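Local coordinates for type IV pilus secretin PilQ family protein (Vibrio cholerae, PDB 6W6M), which probably forms the outer-membrane channel through which the type IV competence pilus passes during natural transformation, at residues A[395-398]-A[403-406]. Numbering follows the deposited sequence.
Sequences QVAK and TLLD
Q395 and D406 stand side by side on one face of a beta hairpin, at the turn end of strands 390-397 and 404-429 in the secretin beta-barrel domain. The strand axes, 4.8 Å apart at closest approach, run antiparallel at 171°, and the register agrees: V396 and L405 form the hydrogen-bonded pair, flanked by the non-hydrogen-bonded pairs Q395-D406 and A397-L404. The glutamine CG lies anti to the backbone N (chi1 -169°), beside the carboxylate of D406 and 3.2 Å from D406 OD1, and the chain continues extended from there. Amide and carboxylate planes are turned 66° apart; with Q395 NE2 3.6 Å from D406 OD1, no hydrogen bond is made in this model, and the pair meets by flank contact. The same face carries A397 CB, 4.3 Å from L404 CD1, while V396 and L405 point their side chains to the reverse face. L404 and D406 also touch F377 of helix 374-377, and Q395 pairs with a strand of a neighbouring subunit, continuing the sheet across the interface. V396 N donates to L405 O at 2.9 Å and L405 N to V396 O at 3.0 Å, and the V396 carbonyl oxygen additionally receives a CA-H...O contact from L404. Beyond the paired strands, K398 N donates to T403 O at 3.1 Å, a nearly straight bond.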
loop_
_atom_site.group_PDB
_atom_site.type_symbol
_atom_site.label_atom_id
_atom_site.label_comp_id
_atom_site.label_asym_id
_atom_site.label_seq_id
_atom_site.Cartn_x
_atom_site.Cartn_y
_atom_site.Cartn_z
ATOM N N GLN A 395 -14.696 78.763 25.620
ATOM C CA GLN A 395 -13.605 79.388 24.887
ATOM C C GLN A 395 -13.464 80.847 25.294
ATOM O O GLN A 395 -14.427 81.472 25.734
ATOM C CB GLN A 395 -13.835 79.290 23.382
ATOM C CG GLN A 395 -12.648 79.678 22.554
ATOM C CD GLN A 395 -12.966 79.726 21.089
ATOM O OE1 GLN A 395 -13.999 80.242 20.686
ATOM N NE2 GLN A 395 -12.082 79.182 20.279
ATOM N N VAL A 396 -12.247 81.368 25.175
ATOM C CA VAL A 396 -11.972 82.797 25.281
ATOM C C VAL A 396 -10.941 83.140 24.218
ATOM O O VAL A 396 -9.772 82.761 24.343
ATOM C CB VAL A 396 -11.459 83.196 26.671
ATOM C CG1 VAL A 396 -10.911 84.596 26.630
ATOM C CG2 VAL A 396 -12.566 83.114 27.686
ATOM N N ALA A 397 -11.369 83.836 23.172
ATOM C CA ALA A 397 -10.499 84.149 22.048
ATOM C C ALA A 397 -10.510 85.645 21.810
ATOM O O ALA A 397 -11.564 86.212 21.512
ATOM C CB ALA A 397 -10.944 83.418 20.778
ATOM N N LYS A 398 -9.347 86.281 21.926
ATOM C CA LYS A 398 -9.207 87.705 21.657
ATOM C C LYS A 398 -8.779 87.985 20.226
ATOM O O LYS A 398 -9.468 88.713 19.509
ATOM C CB LYS A 398 -8.197 88.341 22.618
ATOM C CG LYS A 398 -8.456 88.078 24.083
ATOM C CD LYS A 398 -9.492 89.006 24.666
ATOM C CE LYS A 398 -9.581 88.812 26.174
ATOM N NZ LYS A 398 -10.715 89.556 26.787
ATOM N N THR A 403 -4.239 86.154 22.640
ATOM C CA THR A 403 -4.565 85.109 23.598
ATOM C C THR A 403 -5.750 84.268 23.136
ATOM O O THR A 403 -6.726 84.778 22.587
ATOM C CB THR A 403 -4.867 85.733 24.958
ATOM O OG1 THR A 403 -3.707 86.434 25.420
ATOM C CG2 THR A 403 -5.254 84.673 25.974
ATOM N N LEU A 404 -5.652 82.960 23.368
ATOM C CA LEU A 404 -6.735 82.016 23.125
ATOM C C LEU A 404 -6.680 80.949 24.204
ATOM O O LEU A 404 -5.593 80.507 24.579
ATOM C CB LEU A 404 -6.615 81.379 21.736
ATOM C CG LEU A 404 -7.761 80.505 21.230
ATOM C CD1 LEU A 404 -7.891 80.637 19.735
ATOM C CD2 LEU A 404 -7.549 79.063 21.576
ATOM N N LEU A 405 -7.846 80.548 24.705
ATOM C CA LEU A 405 -7.868 79.439 25.650
ATOM C C LEU A 405 -9.159 78.645 25.504
ATOM O O LEU A 405 -10.243 79.223 25.415
ATOM C CB LEU A 405 -7.685 79.928 27.088
ATOM C CG LEU A 405 -7.492 78.956 28.242
ATOM C CD1 LEU A 405 -6.583 79.551 29.310
ATOM C CD2 LEU A 405 -8.844 78.590 28.832
ATOM N N ASP A 406 -9.025 77.315 25.494
ATOM C CA ASP A 406 -10.129 76.383 25.288
ATOM C C ASP A 406 -10.192 75.362 26.416
ATOM O O ASP A 406 -9.155 74.892 26.894
ATOM C CB ASP A 406 -9.968 75.634 23.977
ATOM C CG ASP A 406 -10.197 76.501 22.779
ATOM O OD1 ASP A 406 -10.078 77.732 22.904
ATOM O OD2 ASP A 406 -10.515 75.954 21.710
#